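Local coordinates for protein Rho guanyl nucleotide exchange factor (Rom2), putative (Aspergillus fumigatus Af293, PDB 5O51) that probably acts as a guanine-nucleotide exchange factor for Rho-type GTPases, the present chain being its CNH domain, a seven-bladed beta-propeller, at residues Q67-E72 / F116-G121; L78-K83 / G111-F116; L85-M90 / R105-Q110; L126-K131 / I139-P144. All coordinates share one frame; numbering follows the deposited sequence.

Interaction 1: Q67-E72 / F116-G121; sequences QIDTLE and FKAGIG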
# COMPACT_ATOMS: atom_id res chain seq x y z
N GLN A 67 6.92 2.60 -6.24
CA GLN A 67 5.51 2.77 -5.85
C GLN A 67 4.77 3.54 -6.94
O GLN A 67 5.32 4.41 -7.65
CB GLN A 67 5.44 3.36 -4.42
CG GLN A 67 4.10 3.19 -3.74
CD GLN A 67 3.86 4.10 -2.55
OE1 GLN A 67 4.76 4.43 -1.73
NE2 GLN A 67 2.58 4.53 -2.43
N ILE A 68 3.52 3.15 -7.16
CA ILE A 68 2.69 3.68 -8.21
C ILE A 68 1.20 3.69 -7.78
O ILE A 68 0.73 2.78 -7.08
CB ILE A 68 2.89 2.89 -9.52
CG1 ILE A 68 2.41 3.68 -10.72
CG2 ILE A 68 2.24 1.49 -9.50
CD1 ILE A 68 3.00 3.11 -12.02
N ASP A 69 0.49 4.73 -8.16
CA ASP A 69 -0.94 4.92 -7.85
C ASP A 69 -1.56 5.90 -8.86
O ASP A 69 -0.86 6.35 -9.82
CB ASP A 69 -1.10 5.46 -6.44
CG ASP A 69 -2.41 4.99 -5.74
OD1 ASP A 69 -3.41 4.57 -6.41
OD2 ASP A 69 -2.42 5.08 -4.51
N THR A 70 -2.86 6.17 -8.68
CA THR A 70 -3.64 7.13 -9.51
C THR A 70 -4.46 8.09 -8.66
O THR A 70 -4.73 7.76 -7.53
CB THR A 70 -4.71 6.44 -10.39
OG1 THR A 70 -5.48 5.53 -9.59
CG2 THR A 70 -4.09 5.72 -11.59
N LEU A 71 -4.84 9.25 -9.22
CA LEU A 71 -6.01 10.09 -8.80
C LEU A 71 -6.95 10.11 -9.96
O LEU A 71 -6.78 10.91 -10.87
CB LEU A 71 -5.60 11.55 -8.56
CG LEU A 71 -5.13 11.97 -7.19
CD1 LEU A 71 -3.85 11.25 -6.93
CD2 LEU A 71 -4.91 13.50 -7.10
N GLU A 72 -7.94 9.24 -9.98
CA GLU A 72 -8.69 8.98 -11.21
C GLU A 72 -9.58 10.20 -11.57
O GLU A 72 -9.83 10.47 -12.76
CB GLU A 72 -9.50 7.66 -11.09
CG GLU A 72 -9.96 7.03 -12.41
CD GLU A 72 -9.12 5.81 -12.89
OE1 GLU A 72 -7.91 5.96 -13.08
OE2 GLU A 72 -9.69 4.71 -13.13
N PHE A 116 4.75 7.25 -0.38
CA PHE A 116 3.64 8.16 -0.45
C PHE A 116 2.27 7.51 -0.24
O PHE A 116 2.13 6.31 -0.34
CB PHE A 116 3.70 8.93 -1.74
CG PHE A 116 3.16 8.21 -2.96
CD1 PHE A 116 1.81 8.29 -3.31
CD2 PHE A 116 4.02 7.51 -3.82
CE1 PHE A 116 1.33 7.69 -4.47
CE2 PHE A 116 3.55 6.92 -4.98
CZ PHE A 116 2.18 7.02 -5.31
N LYS A 117 1.25 8.35 -0.03
CA LYS A 117 -0.13 7.90 0.08
C LYS A 117 -1.12 8.98 -0.44
O LYS A 117 -1.06 10.15 -0.06
CB LYS A 117 -0.40 7.56 1.52
CG LYS A 117 -1.77 7.00 1.78
CD LYS A 117 -1.81 5.54 1.43
CE LYS A 117 -3.23 5.00 1.37
NZ LYS A 117 -4.02 5.37 2.58
N ALA A 118 -2.01 8.56 -1.31
CA ALA A 118 -3.06 9.42 -1.87
C ALA A 118 -4.37 8.94 -1.35
O ALA A 118 -4.76 7.79 -1.64
CB ALA A 118 -3.09 9.33 -3.38
N GLY A 119 -5.07 9.81 -0.62
CA GLY A 119 -6.43 9.51 -0.17
C GLY A 119 -7.30 10.73 -0.04
O GLY A 119 -6.82 11.87 -0.08
N ILE A 120 -8.59 10.47 0.13
CA ILE A 120 -9.53 11.53 0.49
C ILE A 120 -9.27 11.90 1.96
O ILE A 120 -9.18 11.03 2.83
CB ILE A 120 -11.03 11.16 0.25
CG1 ILE A 120 -11.26 10.46 -1.11
CG2 ILE A 120 -11.88 12.43 0.35
CD1 ILE A 120 -11.50 8.96 -1.01
N GLY A 121 -9.12 13.18 2.21
CA GLY A 121 -8.74 13.66 3.52
C GLY A 121 -8.97 15.13 3.35
O GLY A 121 -8.37 15.76 2.47

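Interaction 2: L78-K83 / G111-F116; sequences LVLANK and GHANFF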
# COMPACT_ATOMS: atom_id res chain seq x y z
N LEU A 78 0.47 8.79 -10.52
CA LEU A 78 1.52 9.10 -9.51
C LEU A 78 2.62 8.01 -9.45
O LEU A 78 2.32 6.77 -9.30
CB LEU A 78 0.89 9.25 -8.15
CG LEU A 78 -0.31 10.22 -8.05
CD1 LEU A 78 -0.88 10.12 -6.64
CD2 LEU A 78 0.18 11.64 -8.35
N VAL A 79 3.87 8.45 -9.64
CA VAL A 79 5.01 7.52 -9.78
C VAL A 79 6.18 7.90 -8.87
O VAL A 79 6.70 8.99 -8.96
CB VAL A 79 5.49 7.52 -11.24
CG1 VAL A 79 6.75 6.68 -11.43
CG2 VAL A 79 4.36 7.01 -12.14
N LEU A 80 6.63 6.96 -8.04
CA LEU A 80 7.83 7.09 -7.21
C LEU A 80 8.95 6.24 -7.86
O LEU A 80 8.87 5.02 -7.85
CB LEU A 80 7.56 6.66 -5.80
CG LEU A 80 8.73 6.77 -4.80
CD1 LEU A 80 9.25 8.19 -4.74
CD2 LEU A 80 8.31 6.33 -3.40
N ALA A 81 9.97 6.91 -8.46
CA ALA A 81 11.04 6.29 -9.27
C ALA A 81 12.39 6.82 -8.78
O ALA A 81 12.65 8.04 -8.81
CB ALA A 81 10.88 6.60 -10.74
N ASN A 82 13.19 5.93 -8.24
CA ASN A 82 14.50 6.29 -7.69
C ASN A 82 14.39 7.51 -6.80
O ASN A 82 15.09 8.53 -7.00
CB ASN A 82 15.48 6.52 -8.82
CG ASN A 82 16.94 6.37 -8.38
OD1 ASN A 82 17.25 5.79 -7.35
ND2 ASN A 82 17.83 6.89 -9.19
N LYS A 83 13.43 7.41 -5.88
CA LYS A 83 13.14 8.39 -4.81
C LYS A 83 12.58 9.72 -5.22
O LYS A 83 12.37 10.59 -4.37
CB LYS A 83 14.34 8.55 -3.89
CG LYS A 83 14.80 7.20 -3.38
CD LYS A 83 15.98 7.37 -2.46
CE LYS A 83 16.25 6.07 -1.71
NZ LYS A 83 17.64 6.05 -1.19
N GLY A 111 11.43 15.95 -4.82
CA GLY A 111 12.72 15.44 -5.21
C GLY A 111 13.25 14.19 -4.57
O GLY A 111 13.89 13.37 -5.27
N HIS A 112 13.01 14.05 -3.26
CA HIS A 112 13.54 12.95 -2.45
C HIS A 112 12.36 12.44 -1.64
O HIS A 112 11.75 13.23 -0.95
CB HIS A 112 14.69 13.44 -1.54
CG HIS A 112 15.53 12.34 -0.96
ND1 HIS A 112 15.16 11.64 0.16
CD2 HIS A 112 16.69 11.79 -1.38
CE1 HIS A 112 16.06 10.70 0.41
NE2 HIS A 112 17.01 10.78 -0.51
N ALA A 113 11.99 11.17 -1.75
CA ALA A 113 10.86 10.60 -0.99
C ALA A 113 11.04 9.13 -0.88
O ALA A 113 11.45 8.45 -1.83
CB ALA A 113 9.52 10.93 -1.65
N ASN A 114 10.71 8.61 0.27
CA ASN A 114 10.76 7.18 0.54
C ASN A 114 9.43 6.42 0.31
O ASN A 114 9.48 5.30 -0.11
CB ASN A 114 11.28 6.99 1.99
CG ASN A 114 12.66 7.62 2.16
OD1 ASN A 114 12.81 8.69 2.78
ND2 ASN A 114 13.64 7.04 1.47
N PHE A 115 8.28 7.01 0.65
CA PHE A 115 6.95 6.48 0.26
C PHE A 115 5.92 7.59 0.16
O PHE A 115 6.23 8.77 0.43
CB PHE A 115 6.44 5.28 1.11
CG PHE A 115 6.26 5.55 2.59
CD1 PHE A 115 7.32 5.39 3.48
CD2 PHE A 115 5.01 5.83 3.12
CE1 PHE A 115 7.16 5.58 4.84
CE2 PHE A 115 4.83 6.02 4.48
CZ PHE A 115 5.90 5.90 5.35
N PHE A 116 4.75 7.25 -0.38
CA PHE A 116 3.64 8.16 -0.45
C PHE A 116 2.27 7.51 -0.24
O PHE A 116 2.13 6.31 -0.34
CB PHE A 116 3.70 8.93 -1.74
CG PHE A 116 3.16 8.21 -2.96
CD1 PHE A 116 1.81 8.29 -3.31
CD2 PHE A 116 4.02 7.51 -3.82
CE1 PHE A 116 1.33 7.69 -4.47
CE2 PHE A 116 3.55 6.92 -4.98
CZ PHE A 116 2.18 7.02 -5.31

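Interaction 3: L85-M90 / R105-Q110; sequences LSSYPM and RPKKIQ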
# COMPACT_ATOMS: atom_id res chain seq x y z
N LEU A 85 9.25 11.55 -6.71
CA LEU A 85 7.82 11.50 -6.88
C LEU A 85 7.37 12.45 -7.96
O LEU A 85 7.70 13.62 -7.91
CB LEU A 85 7.11 11.81 -5.54
CG LEU A 85 5.55 11.75 -5.57
CD1 LEU A 85 5.07 10.32 -5.91
CD2 LEU A 85 4.95 12.21 -4.24
N SER A 86 6.61 11.95 -8.94
CA SER A 86 6.16 12.75 -10.09
C SER A 86 4.75 12.39 -10.54
O SER A 86 4.30 11.26 -10.37
CB SER A 86 7.07 12.56 -11.36
OG SER A 86 8.48 12.47 -11.12
N SER A 87 4.11 13.31 -11.24
CA SER A 87 2.85 13.05 -11.86
C SER A 87 3.00 12.93 -13.37
O SER A 87 3.90 13.50 -13.99
CB SER A 87 1.88 14.16 -11.51
OG SER A 87 2.15 15.30 -12.31
N TYR A 88 2.11 12.17 -13.99
CA TYR A 88 1.96 12.18 -15.44
C TYR A 88 0.46 12.28 -15.74
O TYR A 88 -0.36 11.71 -15.01
CB TYR A 88 2.44 10.88 -16.05
CG TYR A 88 3.88 10.56 -15.94
CD1 TYR A 88 4.40 10.06 -14.77
CD2 TYR A 88 4.74 10.66 -17.07
CE1 TYR A 88 5.73 9.69 -14.67
CE2 TYR A 88 6.10 10.37 -16.96
CZ TYR A 88 6.56 9.88 -15.73
OH TYR A 88 7.85 9.53 -15.57
N PRO A 89 0.09 12.91 -16.84
CA PRO A 89 -1.32 12.76 -17.17
C PRO A 89 -1.64 11.33 -17.64
O PRO A 89 -0.81 10.65 -18.25
CB PRO A 89 -1.55 13.79 -18.30
CG PRO A 89 -0.22 14.00 -18.93
CD PRO A 89 0.84 13.64 -17.90
N MET A 90 -2.86 10.91 -17.37
CA MET A 90 -3.29 9.54 -17.73
C MET A 90 -3.26 9.24 -19.21
O MET A 90 -3.13 8.08 -19.63
CB MET A 90 -4.71 9.25 -17.19
CG MET A 90 -4.85 7.81 -16.76
SD MET A 90 -4.20 7.56 -15.08
CE MET A 90 -5.66 8.11 -14.20
N ARG A 105 5.72 13.40 -20.55
CA ARG A 105 6.64 14.26 -19.73
C ARG A 105 6.33 14.25 -18.22
O ARG A 105 5.19 14.47 -17.84
CB ARG A 105 6.62 15.70 -20.25
CG ARG A 105 7.91 16.48 -19.97
CD ARG A 105 8.08 17.62 -20.97
NE ARG A 105 8.33 17.12 -22.33
CZ ARG A 105 8.45 17.88 -23.42
NH1 ARG A 105 8.36 19.21 -23.33
NH2 ARG A 105 8.68 17.31 -24.60
N PRO A 106 7.32 13.98 -17.36
CA PRO A 106 6.97 14.03 -15.93
C PRO A 106 6.90 15.41 -15.36
O PRO A 106 7.66 16.25 -15.76
CB PRO A 106 8.12 13.27 -15.24
CG PRO A 106 9.25 13.35 -16.22
CD PRO A 106 8.57 13.22 -17.57
N LYS A 107 6.00 15.61 -14.40
CA LYS A 107 5.99 16.78 -13.55
C LYS A 107 6.54 16.39 -12.16
O LYS A 107 5.92 15.61 -11.42
CB LYS A 107 4.58 17.31 -13.55
CG LYS A 107 4.43 18.70 -12.98
CD LYS A 107 3.24 19.42 -13.61
CE LYS A 107 2.66 20.49 -12.67
NZ LYS A 107 3.69 21.40 -12.07
N LYS A 108 7.71 16.90 -11.79
CA LYS A 108 8.28 16.70 -10.43
C LYS A 108 7.38 17.21 -9.29
O LYS A 108 6.89 18.32 -9.34
CB LYS A 108 9.61 17.41 -10.32
CG LYS A 108 10.38 17.04 -9.08
CD LYS A 108 11.78 17.64 -9.18
CE LYS A 108 12.68 17.18 -8.05
NZ LYS A 108 13.90 18.03 -7.87
N ILE A 109 7.12 16.39 -8.29
CA ILE A 109 6.30 16.85 -7.17
C ILE A 109 7.23 17.07 -6.00
O ILE A 109 7.21 18.11 -5.40
CB ILE A 109 5.17 15.89 -6.77
CG1 ILE A 109 4.20 15.69 -7.93
CG2 ILE A 109 4.42 16.43 -5.54
CD1 ILE A 109 3.48 14.36 -7.83
N GLN A 110 8.05 16.08 -5.71
CA GLN A 110 9.03 16.16 -4.69
C GLN A 110 10.27 15.35 -5.11
O GLN A 110 10.17 14.18 -5.60
CB GLN A 110 8.46 15.56 -3.44
CG GLN A 110 9.46 15.39 -2.32
CD GLN A 110 8.79 15.41 -0.96
OE1 GLN A 110 8.00 16.31 -0.66
NE2 GLN A 110 9.12 14.42 -0.13

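Interaction 4: L126-K131 / I139-P144; sequences LVCSVK and IKVYEP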
# COMPACT_ATOMS: atom_id res chain seq x y z
N LEU A 126 -6.16 14.51 -1.37
CA LEU A 126 -4.74 14.75 -1.06
C LEU A 126 -3.73 13.69 -1.46
O LEU A 126 -4.11 12.57 -1.76
CB LEU A 126 -4.63 15.00 0.44
CG LEU A 126 -5.39 16.20 1.00
CD1 LEU A 126 -5.27 16.15 2.51
CD2 LEU A 126 -4.87 17.52 0.46
N VAL A 127 -2.46 14.09 -1.47
CA VAL A 127 -1.30 13.23 -1.70
C VAL A 127 -0.22 13.56 -0.62
O VAL A 127 0.15 14.69 -0.52
CB VAL A 127 -0.68 13.50 -3.10
CG1 VAL A 127 0.52 12.61 -3.37
CG2 VAL A 127 -1.69 13.30 -4.21
N CYS A 128 0.26 12.58 0.17
CA CYS A 128 1.38 12.81 1.13
C CYS A 128 2.60 12.09 0.68
O CYS A 128 2.50 10.94 0.28
CB CYS A 128 1.12 12.29 2.54
SG CYS A 128 -0.55 12.52 3.07
N SER A 129 3.74 12.76 0.79
CA SER A 129 5.06 12.14 0.59
C SER A 129 5.87 12.20 1.88
O SER A 129 5.90 13.22 2.54
CB SER A 129 5.81 12.86 -0.50
OG SER A 129 5.97 14.19 -0.14
N VAL A 130 6.51 11.10 2.22
CA VAL A 130 7.20 10.92 3.48
C VAL A 130 8.66 10.61 3.19
O VAL A 130 8.95 9.65 2.49
CB VAL A 130 6.60 9.74 4.21
CG1 VAL A 130 7.33 9.47 5.53
CG2 VAL A 130 5.11 9.99 4.42
N LYS A 131 9.56 11.47 3.67
CA LYS A 131 10.96 11.09 3.90
C LYS A 131 11.16 10.52 5.31
O LYS A 131 10.62 11.04 6.25
CB LYS A 131 11.89 12.28 3.72
CG LYS A 131 13.35 11.96 4.07
CD LYS A 131 14.32 12.93 3.43
CE LYS A 131 14.13 14.35 3.95
NZ LYS A 131 15.10 15.23 3.26
N ILE A 139 6.90 14.85 6.60
CA ILE A 139 5.70 14.59 5.84
C ILE A 139 5.23 15.84 5.09
O ILE A 139 4.97 16.86 5.72
CB ILE A 139 4.55 14.15 6.76
CG1 ILE A 139 4.80 12.76 7.35
CG2 ILE A 139 3.25 14.13 5.98
CD1 ILE A 139 5.37 12.79 8.74
N LYS A 140 5.00 15.71 3.79
CA LYS A 140 4.49 16.81 2.97
C LYS A 140 3.16 16.43 2.35
O LYS A 140 2.96 15.29 1.94
CB LYS A 140 5.47 17.18 1.89
CG LYS A 140 6.71 17.88 2.37
CD LYS A 140 7.23 18.84 1.30
CE LYS A 140 8.66 19.28 1.57
NZ LYS A 140 9.47 19.32 0.33
N VAL A 141 2.26 17.41 2.25
CA VAL A 141 0.88 17.16 1.88
C VAL A 141 0.53 18.06 0.68
O VAL A 141 1.11 19.10 0.56
CB VAL A 141 0.02 17.39 3.13
CG1 VAL A 141 -1.43 17.01 2.90
CG2 VAL A 141 0.63 16.64 4.32
N TYR A 142 -0.31 17.61 -0.27
CA TYR A 142 -0.50 18.32 -1.58
C TYR A 142 -1.93 18.30 -2.04
O TYR A 142 -2.63 17.34 -1.80
CB TYR A 142 0.29 17.65 -2.70
CG TYR A 142 1.76 17.85 -2.59
CD1 TYR A 142 2.50 17.06 -1.73
CD2 TYR A 142 2.42 18.83 -3.33
CE1 TYR A 142 3.86 17.24 -1.57
CE2 TYR A 142 3.77 19.02 -3.17
CZ TYR A 142 4.48 18.22 -2.29
OH TYR A 142 5.84 18.34 -2.12
N GLU A 143 -2.33 19.33 -2.79
CA GLU A 143 -3.74 19.45 -3.21
C GLU A 143 -3.83 19.74 -4.71
O GLU A 143 -2.95 20.37 -5.25
CB GLU A 143 -4.44 20.55 -2.38
CG GLU A 143 -3.86 21.98 -2.47
CD GLU A 143 -4.39 22.96 -1.40
OE1 GLU A 143 -5.45 22.71 -0.77
OE2 GLU A 143 -3.73 24.01 -1.17
N PRO A 144 -4.89 19.26 -5.38
CA PRO A 144 -5.11 19.55 -6.80
C PRO A 144 -4.98 21.02 -7.26
O PRO A 144 -5.55 21.93 -6.66
CB PRO A 144 -6.54 19.06 -7.02
CG PRO A 144 -6.57 17.81 -6.20
CD PRO A 144 -5.79 18.18 -4.94

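Interaction 1: Q67-E72 / F116-G121
Q67 lays its side-chain amide flat over the phenyl ring of F116: the two planes are only 5° apart, and NE2 sits above the centre of the ring. The amide also reaches the F116 backbone with both of its ends. OE1 accepts a nearly straight bond from F116 N at 3.1 Å, while NE2 gives its hydrogen to F116 O at 2.8 Å. NE2 stands above the carbonyl plane of F116, while the F116 oxygen lies in the plane of the Q67 amide. Two bonds to one residue fix the rotation of the amide, and the stack on the ring holds it flat. Glutamine suits the place because it carries donor and acceptor side by side at the end of an extended chain, with CG anti to the backbone N (chi1 -162°). The segments 67-71 and 116-120, on the innermost strands of successive propeller blades, run 23° apart with 8.2 Å between axes at their closest, so side chains rather than backbone pairing join them. Farther along, D69 brings its CB to the edge of the F116 ring, 3.8 Å from CZ, and its OD1 turns back to accept a bond from T70 N. Beyond the ring the contact becomes apolar, L71 CD1 meeting A118 CB at 4.1 Å, with L78 of strand 76-81 packed against both.

Interaction 2: L78-K83 / G111-F116
L78 and L80, on alternate positions of one strand, both direct their side chains at the segment 111-116 and meet the ring of F116 at different points. CB of L78 lies 3.8 Å from F116 CZ, and its CD1 touches CE1, whereas CB of L80 comes up to the ring edge, 4.1 Å from CE2. With CG anti to the backbone N (chi1 -179°), L80 sends its two methyls past the phenylalanine to the chain before it: CD1 to A113 CB at 4.1 Å, CD2 to N114 O at 3.6 Å. A branched leucine can touch several partners in this way, and the small A113 lets its CB and the leucine methyl meet directly. Outward, K83 O receives a weak, bent bond from A113 N at 2.7 Å. The extended K83 side chain runs beside H112, both pointing the same way, its CD 4.1 Å from H112 NE2; long polar chains suit this solvent-exposed edge. N114 turns its OD1 to T132 N instead, and with F115 forms a classic beta bulge opposite V130. Here the second strand of one blade packs on the chain that enters the next, an interblade contact of the CNH-domain beta-propeller.

Interaction 3: L85-M90 / R105-Q110
The third and fourth strands of one propeller blade pair here, antiparallel, with a classic beta bulge where I109 and Q110 both face L85. The bulge gives L85 O two donors: I109 N at 2.9 Å and, more weakly, Q110 N at 3.3 Å. L85 N in turn bonds to Q110 O at 3.0 Å. Past the non-hydrogen-bonded pair S86-K108 the regular pattern resumes, S87 N reaching K107 O at 2.9 Å and K107 N returning an almost straight bond to S87 O. The side chain of I109 bends over the neighbouring strand, its CD1 lying 4.0 Å from L85 CG. Isoleucine suits the corner, since its long branch reaches both L85 and the main chain of S86 and S87. S87 holds OG between its backbone N and carbonyl carbon (chi1 78°), which brings the hydroxyl 3.4 Å from K107 CB; a small residue fits beside the aliphatic root of the lysine. At the far end P106 lies alongside Y88, its CA over one face of the ring but offset toward the rim, and its CB 3.8 Å from Y88 CZ. Q110 turns its amide away, NE2 bonding to H112 O. Main-chain bonds therefore set the register, while I109 and P106 pack on the inner strand and the readily hydrated K107 and K108 lie on the exposed outer one.

Interaction 4: L126-K131 / I139-P144
L126 starts the pairing by reaching across to two residues: CD1 meets V141 CG1 at 4.0 Å, and CD2 lies 3.2 Å from Y142 O. With CG anti to the carbonyl carbon (chi1 -61°) the fork of the leucine swings across to the partner strand, one methyl packing on a side chain while the other covers main chain. At V127 the backbone N gives a hydrogen bond to Y142 O at 3.3 Å, and V127 O lies at the edge of the tyrosine ring, in its plane, 3.6 Å from CD1. C128 turns to the other face of the sheet, where SG approaches V141 CG2; a compact, only weakly polar thiol suits this buried place. These strands, 125-132 and 137-143, form the antiparallel hairpin at the middle of a four-stranded propeller blade. S129 is gripped through its main chain, S129 N to K140 O and K140 N to S129 O, both 2.9 Å. Its OG touches K140 CB at 3.6 Å and makes a weak bond to Q110 OE1, which also draws weak bonds from Y142 OH and K140 NZ. V130 then lies beside I139, two beta-branched residues well suited to a strand, with V130 CG2 4.0 Å from I139 CG1.

In the fold
The four contacts join two successive blades of the CNH-domain propeller, their centres 10 to 13 Å apart. Interaction 3 lies within the first blade, between strands 84-89 and 107-110, and interaction 4 within the second, between strands 125-132 and 137-143. Interactions 1 and 2 bridge the blades, sharing F116 and strand 115-120 while using the neighbouring strands 65-71 and 76-81. Along the chain, interaction 3 is nested inside interaction 2, and that inside interaction 1; interaction 4 follows in series. L85 packs on F116 and Q110 reaches S129, so the first blade also meets the second through its outer two strands.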